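Local coordinates for chitin-binding domain 3 protein (Micromonospora aurantiaca ATCC 27029, PDB 5OPF) that is a copper-dependent lytic polysaccharide monooxygenase that probably cleaves chains of cellulose or chitin by oxidation, at residues H1-V5 and W48-F52; F98-D104 and V172-W176; A40-A44 and R79-L83; G67-S71 and Y185-S189; I113-K119 and D133-Q139. One frame throughout, in Å; residues are numbered along the deposited sequence. Where two conformers were deposited one is given.

Contact 1: H1-V5 and W48-F52; sequences HGSVV and WNGLF. With CU (copper (II) ion), chain B.
His1 and Asn49 meet with their flat groups almost perpendicular, imidazole and amide planes 85° apart. The amide comes to the ring at its edge, where OD1 of Asn49 lies near the imidazole plane, 3.6 Å from CD2 of His1. Phe52 approaches the same ring in another way: it turns an edge toward the imidazole face in an offset edge-to-face pair with centroids 5.5 Å apart, CE2 of Phe52 leading. Farther along the strand, the indole of Trp48 abuts Ser3 with its edge, CE3 of Trp48 to CB of Ser3 at 3.7 Å, while CB of Asn49 packs over one indole face. The imidazole so surrounded belongs to a histidine brace, the copper site of lytic polysaccharide monooxygenases. CG of His1 stands beside its own backbone N (chi1 -77°), which lets ND1 and the terminal amine grip one copper ion, ND1 of His1 at 2.0 Å, with His108 as the other histidine. With Asn49 cut back to an alanine, the CD2 edge of His1 would probably lose its polar neighbour, and Gln105 the amide N-H it accepts. One direct backbone bond joins the segments: Gly2 N donates to Asn49 O at 3.0 Å in a bent bond, 131° at the hydrogen. A bridging water donates to the carbonyls of Gly2 and Trp48 and accepts from Leu51 N.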
# COMPACT_ATOMS: atom_id res chain seq x y z
N HIS A 1 -4.52 -2.54 12.55
CA HIS A 1 -3.17 -2.86 12.08
C HIS A 1 -3.22 -3.92 11.01
O HIS A 1 -3.73 -5.02 11.24
CB HIS A 1 -2.31 -3.32 13.24
CG HIS A 1 -1.85 -2.20 14.11
ND1 HIS A 1 -2.73 -1.31 14.69
CD2 HIS A 1 -0.61 -1.77 14.42
CE1 HIS A 1 -2.04 -0.42 15.38
NE2 HIS A 1 -0.75 -0.67 15.22
N GLY A 2 -2.73 -3.59 9.82
CA GLY A 2 -2.79 -4.51 8.71
C GLY A 2 -2.30 -3.83 7.45
O GLY A 2 -1.72 -2.74 7.50
N SER A 3 -2.54 -4.48 6.31
CA SER A 3 -2.06 -3.94 5.05
C SER A 3 -2.76 -4.64 3.90
O SER A 3 -3.48 -5.63 4.09
CB SER A 3 -0.54 -4.15 4.93
OG SER A 3 -0.00 -3.42 3.83
N VAL A 4 -2.52 -4.13 2.70
CA VAL A 4 -2.83 -4.89 1.49
C VAL A 4 -1.77 -5.97 1.34
O VAL A 4 -0.57 -5.67 1.27
CB VAL A 4 -2.85 -3.99 0.25
CG1 VAL A 4 -3.06 -4.83 -1.00
CG2 VAL A 4 -3.93 -2.92 0.36
N VAL A 5 -2.21 -7.23 1.31
CA VAL A 5 -1.29 -8.36 1.22
C VAL A 5 -1.27 -8.99 -0.17
O VAL A 5 -0.35 -9.77 -0.47
CB VAL A 5 -1.58 -9.42 2.31
CG1 VAL A 5 -1.38 -8.82 3.68
CG2 VAL A 5 -2.98 -10.00 2.19
N TRP A 48 5.23 -3.33 9.19
CA TRP A 48 4.43 -3.26 7.96
C TRP A 48 2.95 -3.04 8.25
O TRP A 48 2.24 -2.53 7.37
CB TRP A 48 4.63 -4.54 7.12
CG TRP A 48 4.19 -5.82 7.80
CD1 TRP A 48 4.98 -6.70 8.48
CD2 TRP A 48 2.85 -6.34 7.90
NE1 TRP A 48 4.24 -7.74 8.98
CE2 TRP A 48 2.92 -7.54 8.64
CE3 TRP A 48 1.61 -5.92 7.43
CZ2 TRP A 48 1.80 -8.32 8.92
CZ3 TRP A 48 0.49 -6.70 7.72
CH2 TRP A 48 0.59 -7.87 8.45
N ASN A 49 2.48 -3.41 9.43
CA ASN A 49 1.07 -3.33 9.79
C ASN A 49 0.65 -1.96 10.32
O ASN A 49 -0.53 -1.79 10.67
CB ASN A 49 0.74 -4.43 10.83
CG ASN A 49 1.34 -4.15 12.20
OD1 ASN A 49 2.04 -3.17 12.40
ND2 ASN A 49 1.05 -5.02 13.14
N GLY A 50 1.56 -0.99 10.38
CA GLY A 50 1.32 0.24 11.11
C GLY A 50 1.44 1.52 10.30
O GLY A 50 1.77 2.57 10.86
N LEU A 51 1.16 1.46 9.00
CA LEU A 51 1.34 2.62 8.12
C LEU A 51 0.08 3.48 8.13
O LEU A 51 -0.71 3.54 7.17
CB LEU A 51 1.75 2.17 6.72
CG LEU A 51 2.66 3.15 5.96
CD1 LEU A 51 3.14 2.49 4.68
CD2 LEU A 51 1.98 4.49 5.68
N PHE A 52 -0.09 4.20 9.25
CA PHE A 52 -1.28 4.99 9.49
C PHE A 52 -0.95 6.41 9.93
O PHE A 52 0.12 6.69 10.48
CB PHE A 52 -2.25 4.33 10.49
CG PHE A 52 -1.69 4.15 11.88
CD1 PHE A 52 -1.65 5.20 12.78
CD2 PHE A 52 -1.21 2.92 12.28
CE1 PHE A 52 -1.14 5.02 14.05
CE2 PHE A 52 -0.70 2.74 13.56
CZ PHE A 52 -0.67 3.79 14.43
CU CU B . -4.67 -1.35 14.42
O HOH W 1 0.12 -0.70 7.31

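Contact 2: F98-D104 and V172-W176; sequences FRVKFFD and VYTIW
With chi1 of 173°, Trp176 sends its indole away from its own backbone N, and Phe102, at -153°, swings its phenyl from the facing strand to meet it. The two strands belong to different sheets of the beta-sandwich at the heart of this enzyme family, and their segment axes come no closer than 10.2 Å, a gap that side chains must fill. The main pair is an offset edge-to-face stack. Phe102 directs its edge at the six-membered ring of Trp176, the planes 61° apart, and CE1 of Phe102 lies over the indole face, 3.2 Å from CE3 of Trp176. Tyr185 also stacks on the indole, whose NE1 donates to Gly109 O. Farther from the copper the pairs are largely apolar: Phe98 and Val172 approach from opposite directions, CZ of Phe98 4.0 Å from CG2 of Val172, whereas Val100 and Thr174 slide past each other. Toward the copper end Asp104 crosses the indole at about a right angle. Its oxygens accept from the backbone N atoms of Ala106 and His108, a second-shell hold on a copper ligand, and CG of Asp104 rests 3.4 Å from CH2 of Trp176.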
# COMPACT_ATOMS: atom_id res chain seq x y z
N PHE A 98 -9.34 -6.88 -11.07
CA PHE A 98 -8.53 -7.57 -10.08
C PHE A 98 -9.16 -7.36 -8.72
O PHE A 98 -10.17 -6.67 -8.58
CB PHE A 98 -7.06 -7.15 -10.14
CG PHE A 98 -6.80 -5.73 -9.70
CD1 PHE A 98 -7.11 -4.66 -10.52
CD2 PHE A 98 -6.23 -5.48 -8.47
CE1 PHE A 98 -6.86 -3.37 -10.13
CE2 PHE A 98 -5.97 -4.19 -8.06
CZ PHE A 98 -6.29 -3.13 -8.89
N ARG A 99 -8.58 -8.02 -7.73
CA ARG A 99 -9.07 -8.00 -6.36
C ARG A 99 -7.95 -7.61 -5.42
O ARG A 99 -6.84 -8.15 -5.52
CB ARG A 99 -9.61 -9.39 -5.99
CG ARG A 99 -10.79 -9.77 -6.86
CD ARG A 99 -10.99 -11.27 -6.99
NE ARG A 99 -11.37 -11.92 -5.75
CZ ARG A 99 -12.52 -11.75 -5.10
NH1 ARG A 99 -13.42 -10.88 -5.56
NH2 ARG A 99 -12.76 -12.43 -4.00
N VAL A 100 -8.24 -6.69 -4.50
CA VAL A 100 -7.30 -6.27 -3.48
C VAL A 100 -7.66 -6.99 -2.19
O VAL A 100 -8.77 -6.82 -1.66
CB VAL A 100 -7.36 -4.74 -3.28
CG1 VAL A 100 -6.55 -4.31 -2.07
CG2 VAL A 100 -6.91 -4.01 -4.55
N LYS A 101 -6.74 -7.81 -1.68
CA LYS A 101 -6.94 -8.51 -0.41
C LYS A 101 -6.35 -7.67 0.71
O LYS A 101 -5.13 -7.45 0.75
CB LYS A 101 -6.30 -9.89 -0.42
CG LYS A 101 -6.62 -10.69 0.84
CD LYS A 101 -5.94 -12.05 0.84
CE LYS A 101 -6.04 -12.74 2.20
NZ LYS A 101 -5.40 -14.10 2.16
N PHE A 102 -7.22 -7.22 1.61
CA PHE A 102 -6.82 -6.45 2.78
C PHE A 102 -6.83 -7.36 4.00
O PHE A 102 -7.83 -8.05 4.25
CB PHE A 102 -7.73 -5.25 3.02
CG PHE A 102 -7.02 -4.17 3.73
CD1 PHE A 102 -6.77 -4.25 5.09
CD2 PHE A 102 -6.49 -3.11 3.01
CE1 PHE A 102 -6.01 -3.27 5.71
CE2 PHE A 102 -5.75 -2.13 3.63
CZ PHE A 102 -5.50 -2.21 4.97
N PHE A 103 -5.75 -7.37 4.78
CA PHE A 103 -5.63 -8.17 6.00
C PHE A 103 -5.51 -7.25 7.20
O PHE A 103 -4.64 -6.36 7.22
CB PHE A 103 -4.40 -9.08 5.90
CG PHE A 103 -4.08 -9.85 7.15
CD1 PHE A 103 -5.02 -10.65 7.77
CD2 PHE A 103 -2.81 -9.77 7.71
CE1 PHE A 103 -4.69 -11.37 8.93
CE2 PHE A 103 -2.48 -10.47 8.85
CZ PHE A 103 -3.43 -11.26 9.46
N ASP A 104 -6.39 -7.45 8.19
CA ASP A 104 -6.43 -6.66 9.43
C ASP A 104 -6.22 -7.62 10.60
O ASP A 104 -7.07 -8.47 10.87
CB ASP A 104 -7.77 -5.93 9.55
CG ASP A 104 -7.93 -5.18 10.87
OD1 ASP A 104 -6.95 -5.02 11.61
OD2 ASP A 104 -9.08 -4.73 11.11
N VAL A 172 -1.06 0.69 -7.38
CA VAL A 172 -2.33 0.70 -6.68
C VAL A 172 -2.14 1.48 -5.38
O VAL A 172 -1.14 1.30 -4.67
CB VAL A 172 -2.80 -0.74 -6.38
CG1 VAL A 172 -4.20 -0.74 -5.77
CG2 VAL A 172 -2.76 -1.61 -7.63
N TYR A 173 -3.08 2.36 -5.07
CA TYR A 173 -3.07 3.09 -3.80
C TYR A 173 -4.37 2.79 -3.08
O TYR A 173 -5.45 3.10 -3.59
CB TYR A 173 -2.96 4.59 -4.02
CG TYR A 173 -2.58 5.41 -2.80
CD1 TYR A 173 -1.45 5.11 -2.04
CD2 TYR A 173 -3.32 6.54 -2.44
CE1 TYR A 173 -1.06 5.90 -0.96
CE2 TYR A 173 -2.93 7.34 -1.38
CZ TYR A 173 -1.80 7.02 -0.65
OH TYR A 173 -1.40 7.86 0.37
N THR A 174 -4.25 2.17 -1.91
CA THR A 174 -5.40 1.75 -1.12
C THR A 174 -5.42 2.56 0.17
O THR A 174 -4.41 2.63 0.90
CB THR A 174 -5.34 0.23 -0.84
OG1 THR A 174 -5.34 -0.50 -2.07
CG2 THR A 174 -6.53 -0.22 -0.02
N ILE A 175 -6.58 3.14 0.47
CA ILE A 175 -6.80 3.92 1.69
C ILE A 175 -7.83 3.18 2.53
O ILE A 175 -8.96 2.95 2.09
CB ILE A 175 -7.30 5.35 1.38
CG1 ILE A 175 -6.32 6.08 0.47
CG2 ILE A 175 -7.54 6.12 2.71
CD1 ILE A 175 -6.75 7.49 0.09
N TRP A 176 -7.44 2.81 3.75
CA TRP A 176 -8.34 2.18 4.72
C TRP A 176 -8.63 3.18 5.83
O TRP A 176 -7.72 3.59 6.55
CB TRP A 176 -7.66 0.96 5.33
CG TRP A 176 -8.38 0.26 6.47
CD1 TRP A 176 -9.73 0.18 6.72
CD2 TRP A 176 -7.73 -0.51 7.49
NE1 TRP A 176 -9.95 -0.61 7.84
CE2 TRP A 176 -8.74 -1.04 8.32
CE3 TRP A 176 -6.40 -0.80 7.78
CZ2 TRP A 176 -8.45 -1.86 9.40
CZ3 TRP A 176 -6.12 -1.60 8.86
CH2 TRP A 176 -7.13 -2.13 9.65

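Contact 3: A40-A44 and R79-L83; sequences ADPNA and RYNAL
One water oxygen is gripped between Asp41 and Arg79: it donates to OD2 of Asp41 at 2.7 Å and accepts from NE of Arg79 at 2.8 Å. ND2 of Asn43 adds a weak third bond. Water thus stands between two opposite charges that do not touch directly. The setting is the largely helical region that follows strand 2-6, which in related enzymes of this family shapes much of the substrate-binding surface. Here one helix ends and the next begins, and Asp41 serves the junction through an Asx turn: its OD1 accepts from Asn43 N at 2.9 Å, a capping bond that meets the oxygen from above the carboxylate plane. The other carboxylate oxygen takes the water. Arg79 lies against Asn43 and Ala44. A bend at chi3 (-76°) turns its guanidinium beneath Asn43, whose CB sits over one face of it, 3.6 Å from NE of Arg79; the amide plane of Asn43 is inclined 65° to the guanidinium. Lower on the same arginine, CG packs over the centre of the Tyr80 ring. The phenol is anchored in turn by a bond from its hydroxyl to Asn47 O. Small side chains close the rest of the joint, CB of Ala40 touching CB of Ala82 at 4.0 Å and CB of Ala44 reaching CD1 of Tyr80 at 3.8 Å. Ala44 O, buried and without any polar partner in the model, lies at the edge of the phenol ring, 3.4 Å from CE1 of Tyr80.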
# COMPACT_ATOMS: atom_id res chain seq x y z
N ALA A 40 17.52 2.28 5.23
CA ALA A 40 17.10 3.56 5.80
C ALA A 40 16.40 3.37 7.14
O ALA A 40 16.66 4.11 8.10
CB ALA A 40 16.19 4.29 4.82
N ASP A 41 15.48 2.41 7.22
CA ASP A 41 14.77 2.17 8.47
C ASP A 41 14.10 0.80 8.40
O ASP A 41 13.03 0.66 7.78
CB ASP A 41 13.73 3.25 8.74
CG ASP A 41 13.14 3.14 10.14
OD1 ASP A 41 13.24 2.06 10.75
OD2 ASP A 41 12.58 4.14 10.64
N PRO A 42 14.70 -0.23 9.00
CA PRO A 42 14.09 -1.56 8.95
C PRO A 42 12.69 -1.62 9.54
O PRO A 42 11.92 -2.50 9.17
CB PRO A 42 15.08 -2.44 9.73
CG PRO A 42 16.37 -1.72 9.66
CD PRO A 42 16.02 -0.26 9.66
N ASN A 43 12.34 -0.69 10.43
CA ASN A 43 11.02 -0.74 11.03
C ASN A 43 9.90 -0.44 10.05
O ASN A 43 8.74 -0.77 10.34
CB ASN A 43 10.95 0.22 12.22
CG ASN A 43 11.84 -0.22 13.34
OD1 ASN A 43 12.09 -1.42 13.54
ND2 ASN A 43 12.34 0.75 14.10
N ALA A 44 10.20 0.15 8.88
CA ALA A 44 9.17 0.29 7.86
C ALA A 44 8.64 -1.07 7.44
O ALA A 44 7.49 -1.19 7.00
CB ALA A 44 9.73 1.01 6.63
N ARG A 79 9.10 7.15 9.54
CA ARG A 79 9.43 5.73 9.53
C ARG A 79 9.38 5.12 8.13
O ARG A 79 10.20 4.26 7.80
CB ARG A 79 8.48 4.98 10.47
CG ARG A 79 8.58 3.46 10.39
CD ARG A 79 7.81 2.79 11.50
NE ARG A 79 8.56 2.90 12.75
CZ ARG A 79 8.18 2.41 13.92
NH1 ARG A 79 7.01 1.78 14.05
NH2 ARG A 79 8.97 2.54 14.98
N TYR A 80 8.39 5.53 7.32
CA TYR A 80 8.12 4.92 6.02
C TYR A 80 8.60 5.77 4.84
O TYR A 80 8.22 5.49 3.69
CB TYR A 80 6.62 4.61 5.89
CG TYR A 80 6.08 3.73 7.01
CD1 TYR A 80 6.15 2.34 6.93
CD2 TYR A 80 5.50 4.28 8.13
CE1 TYR A 80 5.67 1.53 7.95
CE2 TYR A 80 5.01 3.49 9.16
CZ TYR A 80 5.10 2.11 9.06
OH TYR A 80 4.61 1.33 10.09
N ASN A 81 9.45 6.77 5.09
CA ASN A 81 9.85 7.71 4.03
C ASN A 81 10.48 7.02 2.83
O ASN A 81 10.33 7.48 1.70
CB ASN A 81 10.82 8.75 4.58
CG ASN A 81 10.15 9.78 5.47
OD1 ASN A 81 8.95 9.71 5.73
ND2 ASN A 81 10.93 10.74 5.94
N ALA A 82 11.25 5.94 3.06
CA ALA A 82 11.92 5.27 1.95
C ALA A 82 10.95 4.61 0.98
O ALA A 82 11.35 4.26 -0.14
CB ALA A 82 12.92 4.24 2.47
N LEU A 83 9.68 4.46 1.35
CA LEU A 83 8.69 3.94 0.41
C LEU A 83 8.32 4.97 -0.65
O LEU A 83 7.65 4.60 -1.62
CB LEU A 83 7.44 3.44 1.15
CG LEU A 83 7.69 2.43 2.27
CD1 LEU A 83 6.33 1.96 2.77
CD2 LEU A 83 8.57 1.27 1.82
O HOH W 2 11.27 3.76 12.92

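Contact 4: G67-S71 and Y185-S189; sequences GQLCS and YYLCS
Tyr186 meets Leu69 through its stem, not through a face or edge of its ring: CB of Tyr186 lies 4.0 Å from Leu69 O, and the phenol then leads away from the loop. The ring packs instead among Tyr173, Ile175 and Ile64, with its hydroxyl bonded to Ser184 and His60. Leu69 O in turn accepts from the hydroxyl of Tyr173, so this buried carbonyl is satisfied by the neighbouring strand. The firm link between loop and strand is the disulfide of Cys70 and Cys188, their SG atoms 2.0 Å apart. In both cysteines SG stands opposite the carbonyl carbon, with chi1 -59° at Cys70 and -71° at Cys188, and the S-S torsion of -87° is close to the relaxed value for a disulfide. A water adds a polar bridge beside it. It donates to Cys70 O at 2.8 Å and to Tyr186 O at 2.9 Å, and accepts from Cys188 N at 2.9 Å, so all three backbone groups are served where no direct hydrogen bond joins the segments. The covalent tie pins an irregular loop to the strand that also carries Tyr185 of the copper site, and its burial would probably make it slow to reduce.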
# COMPACT_ATOMS: atom_id res chain seq x y z
N GLY A 67 4.02 13.13 -3.89
CA GLY A 67 5.35 12.59 -3.65
C GLY A 67 5.53 11.96 -2.29
O GLY A 67 6.62 11.42 -2.01
N GLN A 68 4.52 12.01 -1.42
CA GLN A 68 4.55 11.42 -0.09
C GLN A 68 3.39 10.44 0.11
O GLN A 68 3.09 10.07 1.24
CB GLN A 68 4.50 12.50 0.99
CG GLN A 68 5.65 13.49 0.91
CD GLN A 68 5.48 14.67 1.81
OE1 GLN A 68 5.83 15.81 1.43
NE2 GLN A 68 4.98 14.45 2.99
N LEU A 69 2.75 10.00 -0.98
CA LEU A 69 1.60 9.10 -0.82
C LEU A 69 2.01 7.78 -0.16
O LEU A 69 1.31 7.29 0.73
CB LEU A 69 0.90 8.86 -2.16
CG LEU A 69 -0.09 9.95 -2.57
CD1 LEU A 69 0.59 11.28 -2.88
CD2 LEU A 69 -0.93 9.50 -3.74
N CYS A 70 3.12 7.20 -0.61
CA CYS A 70 3.46 5.85 -0.16
C CYS A 70 3.99 5.79 1.27
O CYS A 70 4.02 4.70 1.86
CB CYS A 70 4.44 5.20 -1.14
SG CYS A 70 3.79 5.06 -2.83
N SER A 71 4.41 6.93 1.83
CA SER A 71 4.79 7.02 3.24
C SER A 71 3.68 7.58 4.11
O SER A 71 3.92 7.85 5.29
CB SER A 71 6.01 7.91 3.39
OG SER A 71 5.67 9.26 3.13
N TYR A 185 -4.98 4.38 6.90
CA TYR A 185 -3.80 3.68 6.41
C TYR A 185 -3.66 3.90 4.90
O TYR A 185 -4.65 3.95 4.18
CB TYR A 185 -3.91 2.18 6.67
CG TYR A 185 -3.99 1.76 8.12
CD1 TYR A 185 -5.10 2.05 8.90
CD2 TYR A 185 -2.97 1.00 8.70
CE1 TYR A 185 -5.18 1.63 10.22
CE2 TYR A 185 -3.04 0.58 10.02
CZ TYR A 185 -4.15 0.90 10.78
OH TYR A 185 -4.21 0.47 12.10
N TYR A 186 -2.40 3.97 4.44
CA TYR A 186 -2.08 4.41 3.08
C TYR A 186 -1.11 3.42 2.46
O TYR A 186 0.07 3.38 2.83
CB TYR A 186 -1.47 5.82 3.13
CG TYR A 186 -2.42 6.79 3.77
CD1 TYR A 186 -3.43 7.39 3.03
CD2 TYR A 186 -2.35 7.09 5.12
CE1 TYR A 186 -4.35 8.25 3.62
CE2 TYR A 186 -3.25 7.95 5.73
CZ TYR A 186 -4.25 8.53 4.98
OH TYR A 186 -5.14 9.39 5.60
N LEU A 187 -1.60 2.58 1.54
CA LEU A 187 -0.83 1.45 1.03
C LEU A 187 -0.60 1.55 -0.48
O LEU A 187 -1.55 1.41 -1.26
CB LEU A 187 -1.55 0.13 1.32
CG LEU A 187 -1.82 -0.26 2.77
CD1 LEU A 187 -0.62 -0.01 3.66
CD2 LEU A 187 -3.08 0.45 3.30
N CYS A 188 0.65 1.74 -0.88
CA CYS A 188 1.04 1.62 -2.29
C CYS A 188 1.41 0.18 -2.59
O CYS A 188 2.20 -0.41 -1.84
CB CYS A 188 2.26 2.49 -2.59
SG CYS A 188 1.93 4.24 -2.58
N SER A 189 0.90 -0.36 -3.71
CA SER A 189 1.30 -1.68 -4.19
C SER A 189 1.72 -1.59 -5.65
O SER A 189 0.96 -1.09 -6.49
CB SER A 189 0.14 -2.69 -4.12
OG SER A 189 -0.35 -2.82 -2.80
O HOH W 3 2.38 2.52 1.37

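Contact 5: I113-K119 and D133-Q139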
# COMPACT_ATOMS: atom_id res chain seq x y z
N ILE A 113 -12.95 1.46 2.43
CA ILE A 113 -11.64 1.20 1.83
C ILE A 113 -11.74 1.61 0.37
O ILE A 113 -12.64 1.15 -0.34
CB ILE A 113 -11.19 -0.27 1.95
CG1 ILE A 113 -11.10 -0.70 3.41
CG2 ILE A 113 -9.83 -0.46 1.26
CD1 ILE A 113 -10.69 -2.15 3.63
N ARG A 114 -10.84 2.49 -0.07
CA ARG A 114 -10.83 3.01 -1.43
C ARG A 114 -9.59 2.48 -2.14
O ARG A 114 -8.49 2.49 -1.58
CB ARG A 114 -10.82 4.54 -1.42
CG ARG A 114 -12.11 5.13 -0.91
CD ARG A 114 -12.04 6.63 -0.64
NE ARG A 114 -13.29 7.07 -0.02
CZ ARG A 114 -13.42 8.17 0.71
NH1 ARG A 114 -12.40 9.00 0.89
NH2 ARG A 114 -14.59 8.44 1.28
N VAL A 115 -9.78 2.04 -3.38
CA VAL A 115 -8.70 1.52 -4.23
C VAL A 115 -8.57 2.42 -5.45
O VAL A 115 -9.52 2.57 -6.24
CB VAL A 115 -8.95 0.06 -4.64
CG1 VAL A 115 -7.84 -0.44 -5.59
CG2 VAL A 115 -9.06 -0.84 -3.42
N TYR A 116 -7.38 3.00 -5.61
CA TYR A 116 -7.02 3.82 -6.75
C TYR A 116 -5.95 3.10 -7.56
O TYR A 116 -5.13 2.35 -7.02
CB TYR A 116 -6.42 5.16 -6.29
CG TYR A 116 -7.36 6.03 -5.49
CD1 TYR A 116 -7.50 5.87 -4.12
CD2 TYR A 116 -8.11 7.01 -6.11
CE1 TYR A 116 -8.38 6.65 -3.40
CE2 TYR A 116 -8.99 7.80 -5.39
CZ TYR A 116 -9.12 7.61 -4.04
OH TYR A 116 -10.00 8.38 -3.30
N VAL A 117 -5.91 3.35 -8.88
CA VAL A 117 -4.84 2.86 -9.73
C VAL A 117 -4.35 4.01 -10.60
O VAL A 117 -5.14 4.82 -11.10
CB VAL A 117 -5.27 1.66 -10.59
CG1 VAL A 117 -4.20 1.26 -11.61
CG2 VAL A 117 -5.61 0.47 -9.70
N THR A 118 -3.04 4.04 -10.83
CA THR A 118 -2.45 5.04 -11.70
C THR A 118 -3.00 4.95 -13.12
O THR A 118 -3.40 3.88 -13.60
CB THR A 118 -0.91 4.93 -11.68
OG1 THR A 118 -0.50 3.58 -11.86
CG2 THR A 118 -0.38 5.43 -10.36
N LYS A 119 -3.03 6.10 -13.77
CA LYS A 119 -3.50 6.23 -15.13
C LYS A 119 -2.41 5.83 -16.12
O LYS A 119 -1.22 6.05 -15.90
CB LYS A 119 -3.91 7.68 -15.38
CG LYS A 119 -5.05 8.15 -14.49
CD LYS A 119 -5.11 9.67 -14.34
CE LYS A 119 -6.18 10.08 -13.34
NZ LYS A 119 -6.30 11.57 -13.24
N ASP A 133 -2.33 11.49 -10.56
CA ASP A 133 -2.06 10.26 -11.31
C ASP A 133 -3.07 9.16 -11.04
O ASP A 133 -3.08 8.16 -11.78
CB ASP A 133 -0.68 9.71 -10.95
CG ASP A 133 0.46 10.61 -11.37
OD1 ASP A 133 0.44 11.07 -12.53
OD2 ASP A 133 1.38 10.83 -10.54
N LEU A 134 -3.92 9.30 -10.02
CA LEU A 134 -4.75 8.21 -9.52
C LEU A 134 -6.21 8.35 -9.95
O LEU A 134 -6.78 9.45 -9.95
CB LEU A 134 -4.72 8.18 -8.00
CG LEU A 134 -3.39 7.81 -7.37
CD1 LEU A 134 -3.50 7.96 -5.85
CD2 LEU A 134 -2.96 6.39 -7.73
N GLU A 135 -6.83 7.22 -10.29
CA GLU A 135 -8.26 7.12 -10.55
C GLU A 135 -8.87 6.16 -9.54
O GLU A 135 -8.32 5.08 -9.28
CB GLU A 135 -8.48 6.57 -11.96
CG GLU A 135 -9.94 6.42 -12.36
CD GLU A 135 -10.13 5.80 -13.71
OE1 GLU A 135 -9.14 5.41 -14.36
OE2 GLU A 135 -11.30 5.72 -14.15
N LEU A 136 -10.03 6.52 -8.98
CA LEU A 136 -10.75 5.62 -8.09
C LEU A 136 -11.36 4.48 -8.90
O LEU A 136 -12.18 4.72 -9.79
CB LEU A 136 -11.85 6.38 -7.35
CG LEU A 136 -12.66 5.59 -6.32
CD1 LEU A 136 -11.83 5.21 -5.11
CD2 LEU A 136 -13.89 6.39 -5.89
N VAL A 137 -10.99 3.23 -8.57
CA VAL A 137 -11.41 2.07 -9.36
C VAL A 137 -12.06 0.97 -8.53
O VAL A 137 -12.56 -0.01 -9.09
CB VAL A 137 -10.25 1.49 -10.20
CG1 VAL A 137 -9.78 2.49 -11.24
CG2 VAL A 137 -9.10 1.04 -9.31
N GLY A 138 -12.08 1.10 -7.20
CA GLY A 138 -12.85 0.20 -6.35
C GLY A 138 -13.08 0.85 -5.01
O GLY A 138 -12.34 1.74 -4.60
N GLN A 139 -14.16 0.44 -4.33
CA GLN A 139 -14.49 1.06 -3.05
C GLN A 139 -15.50 0.18 -2.33
O GLN A 139 -16.47 -0.27 -2.93
CB GLN A 139 -15.08 2.46 -3.25
CG GLN A 139 -15.41 3.22 -1.95
CD GLN A 139 -15.77 4.69 -2.18
OE1 GLN A 139 -15.34 5.57 -1.43
NE2 GLN A 139 -16.59 4.96 -3.21
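Arg114 runs alongside Gln139, both side chains pointing the same way from one face of an antiparallel strand pair interrupted by a classic beta bulge. CB of Arg114 touches CD1 of Leu136 at 3.9 Å. Next along the extended chain, CG of Arg114 lies against the amide, 3.3 Å from OE1 of Gln139, and CD passes beside the same oxygen. NE of Arg114 then donates to OE1 of Gln139 at 2.9 Å, with 148° at the hydrogen. The guanidinium and amide planes stand 71° apart, and Tyr112 meets the arginine in a cation-pi contact. A leucine in place of Arg114 would probably leave OE1 of Gln139 without this donor and the Gln139 amide freer to turn. The bulge comes at the next residue: Val137 and Gly138 both face Val115, and Val115 O takes two donors, Val137 N at 2.8 Å and Gly138 N at 3.1 Å. Beyond it the register has moved by one. Leu136 then lays CD1 over the face of Tyr116, 4.0 Å from the ring centroid and 19° off its normal, a CH-pi contact. Val115 and Val117 occupy the other face, turned toward Val100 and Phe98 of the second sheet of the sandwich, and CG2 of Val137 packs on CG2 of Val117 at 3.6 Å. Glu135 makes a salt bridge with Arg166. Where the strands part, Lys119 N donates to Asp133 O at 2.9 Å.

In the fold
Read from the copper outward, the five contacts show how a surface metal site is built on a sandwich. Contact 1 holds the brace itself, and contact 2, its centre about 10 Å away, joins it through neighbouring strands, Ser3 O lying 2.9 Å from Phe103 N. Contact 4 ties in the strand bearing Tyr185, whose OH is 3.1 Å from His1 N. Contact 5 lies in the same sheet as strands 169-178 and 183-192, on the far side of the chain's centre, about 18 Å from contact 1 between centres, and meets contact 2 where Tyr116 N approaches Tyr173 O at 2.8 Å. Contact 3 belongs to the helical flank, yet Tyr80 OH comes within 3.2 Å of Gly50 O in contact 1.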